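Long-range contact in homoprotocatechuate 2,3-dioxygenase (Brevibacterium fuscum, PDB 4Z6M), which probably uses a bound iron(II) ion and molecular oxygen to cleave the aromatic ring of homoprotocatechuate next to its two hydroxyl groups: residues A[30-35]-A[258-262]. The protein carries 1 engineered substitution. Residues are numbered along the deposited sequence; the frame is centred on the assembly and turned at random. Where two conformers were deposited one is given.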
loop_
_atom_site.group_PDB
_atom_site.type_symbol
_atom_site.label_atom_id
_atom_site.label_comp_id
_atom_site.label_asym_id
_atom_site.label_seq_id
_atom_site.Cartn_x
_atom_site.Cartn_y
_atom_site.Cartn_z
ATOM N N LYS A 30 29.685 13.328 -1.755
ATOM C CA LYS A 30 28.857 12.698 -2.775
ATOM C C LYS A 30 28.161 11.477 -2.168
ATOM O O LYS A 30 26.976 11.232 -2.411
ATOM C CB LYS A 30 29.691 12.294 -3.996
ATOM C CG LYS A 30 30.093 13.487 -4.857
ATOM C CD LYS A 30 30.764 13.018 -6.137
ATOM C CE LYS A 30 30.535 13.967 -7.306
ATOM N NZ LYS A 30 31.043 13.334 -8.569
ATOM N N SER A 31 28.898 10.715 -1.365
ATOM C CA SER A 31 28.290 9.571 -0.685
ATOM C C SER A 31 27.205 10.002 0.298
ATOM O O SER A 31 26.139 9.391 0.371
ATOM C CB SER A 31 29.352 8.728 -0.004
ATOM O OG SER A 31 30.255 8.233 -0.977
ATOM N N ARG A 32 27.443 11.094 1.026
ATOM C CA ARG A 32 26.410 11.632 1.922
ATOM C C ARG A 32 25.152 12.004 1.155
ATOM O O ARG A 32 24.032 11.723 1.603
ATOM C CB ARG A 32 26.929 12.880 2.658
ATOM C CG ARG A 32 26.044 13.254 3.846
ATOM C CD ARG A 32 26.481 14.581 4.474
ATOM N NE ARG A 32 25.825 14.853 5.747
ATOM C CZ ARG A 32 24.567 15.258 5.868
ATOM N NH1 ARG A 32 23.818 15.472 4.794
ATOM N NH2 ARG A 32 24.070 15.484 7.076
ATOM N N ASN A 33 25.311 12.637 -0.001
ATOM C CA ASN A 33 24.148 13.027 -0.782
ATOM C C ASN A 33 23.302 11.798 -1.159
ATOM O O ASN A 33 22.071 11.848 -1.148
ATOM C CB ASN A 33 24.576 13.815 -2.021
ATOM C CG ASN A 33 23.410 14.183 -2.914
ATOM O OD1 ASN A 33 23.239 13.601 -3.982
ATOM N ND2 ASN A 33 22.604 15.146 -2.487
ATOM N N PHE A 34 23.967 10.697 -1.487
ATOM C CA PHE A 34 23.249 9.478 -1.861
ATOM C C PHE A 34 22.545 8.879 -0.638
ATOM O O PHE A 34 21.340 8.609 -0.668
ATOM C CB PHE A 34 24.223 8.476 -2.469
ATOM C CG PHE A 34 23.580 7.189 -2.954
ATOM C CD1 PHE A 34 22.914 7.160 -4.175
ATOM C CD2 PHE A 34 23.664 6.014 -2.218
ATOM C CE1 PHE A 34 22.343 5.973 -4.646
ATOM C CE2 PHE A 34 23.095 4.835 -2.686
ATOM C CZ PHE A 34 22.446 4.821 -3.895
ATOM N N TYR A 35 23.295 8.617 0.434
ATOM C CA TYR A 35 22.728 7.870 1.540
ATOM C C TYR A 35 21.788 8.675 2.433
ATOM O O TYR A 35 20.843 8.106 3.002
ATOM C CB TYR A 35 23.824 7.249 2.396
ATOM C CG TYR A 35 24.533 6.100 1.698
ATOM C CD1 TYR A 35 23.962 4.837 1.657
ATOM C CD2 TYR A 35 25.762 6.263 1.098
ATOM C CE1 TYR A 35 24.586 3.779 1.019
ATOM C CE2 TYR A 35 26.403 5.209 0.463
ATOM C CZ TYR A 35 25.813 3.969 0.429
ATOM O OH TYR A 35 26.389 2.903 -0.196
ATOM N N ILE A 258 20.254 -0.805 -6.313
ATOM C CA ILE A 258 20.731 0.479 -6.749
ATOM C C ILE A 258 22.236 0.564 -6.487
ATOM O O ILE A 258 22.803 -0.240 -5.728
ATOM C CB ILE A 258 19.952 1.640 -6.079
ATOM C CG1 ILE A 258 20.148 1.624 -4.572
ATOM C CG2 ILE A 258 18.469 1.553 -6.454
ATOM C CD1 ILE A 258 19.389 2.689 -3.823
ATOM N N LEU A 259 22.860 1.559 -7.097
ATOM C CA LEU A 259 24.321 1.721 -7.029
ATOM C C LEU A 259 24.694 3.063 -6.405
ATOM O O LEU A 259 24.262 4.087 -6.885
ATOM C CB LEU A 259 24.954 1.608 -8.420
ATOM C CG LEU A 259 24.670 0.299 -9.147
ATOM C CD1 LEU A 259 25.155 0.411 -10.564
ATOM C CD2 LEU A 259 25.278 -0.899 -8.444
ATOM N N ASP A 260 25.544 3.034 -5.387
ATOM C CA ASP A 260 26.034 4.272 -4.749
ATOM C C ASP A 260 27.119 4.926 -5.624
ATOM O O ASP A 260 27.471 4.384 -6.678
ATOM C CB ASP A 260 26.428 4.014 -3.282
ATOM C CG ASP A 260 27.902 3.659 -3.069
ATOM O OD1 ASP A 260 28.630 3.387 -4.051
ATOM O OD2 ASP A 260 28.324 3.660 -1.877
ATOM N N PRO A 261 27.654 6.080 -5.195
ATOM C CA PRO A 261 28.587 6.793 -6.061
ATOM C C PRO A 261 29.892 6.057 -6.378
ATOM O O PRO A 261 30.507 6.355 -7.397
ATOM C CB PRO A 261 28.803 8.115 -5.318
ATOM C CG PRO A 261 27.487 8.325 -4.618
ATOM C CD PRO A 261 27.136 6.950 -4.126
ATOM N N ASP A 262 30.298 5.128 -5.503
ATOM C CA ASP A 262 31.466 4.276 -5.721
ATOM C C ASP A 262 31.105 2.912 -6.312
ATOM O O ASP A 262 31.933 1.997 -6.320
ATOM C CB ASP A 262 32.216 4.087 -4.414
ATOM C CG ASP A 262 32.957 5.335 -4.005
ATOM O OD1 ASP A 262 33.869 5.748 -4.728
ATOM O OD2 ASP A 262 32.574 5.934 -2.997
HETATM O O HOH W 1 29.903 5.923 -2.156
HETATM O O HOH W 2 32.125 8.678 -3.081
#
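Lys30 meets Pro261 through its backbone: Pro261 CG lies 3.7 Å from Lys30 O, while the lysine amine extends away from the contact. Ser31 faces Asp262 across two waters. One, 2.6 Å from Ser31 OG, hydrogen-bonds to Asp262 OD2 and weakly to Asp260 OD2; the other bridges Ser31 OG and Asp262 OD2. Ser31 OG is also bonded to Asp27 O, and the other oxygen of the Asp262 carboxylate to Thr26, so the waters join a polar network at the start of helix 28-38.

Phe34 makes the largest apolar contribution. With CG anti to the backbone N (chi1 -177°), its ring reaches over the end of strand 254-259, where Asp260 CA sits over one face in a CH-pi contact, 3.7 Å from the ring centroid. Pro261 CD packs against Phe34 CB, and at the far end of the ring Phe34 CZ touches Ile258 CD1 at 3.7 Å.

Tyr35 gives the one direct hydrogen bond between the segments, from OH to Asp260 OD2 (2.7 Å). The hydroxyl approaches on the anti side of the carboxylate, 30° out of its plane, and the ring stands at 79° to that group. Asp260 OD2 thus takes the tyrosine hydroxyl and, weakly, a water, whereas OD1 accepts weak bonds from the following backbone N atoms of Asp262 and His264.

The contact joins the two glyoxalase-family regions of the chain: helix 28-38 of the first docks on the turn between strands 254-259 and 265-270 of the second, with Tyr35 wedged among Leu23, Leu64, Leu66 and Ile266 of strands 15-25, 64-68 and 265-270.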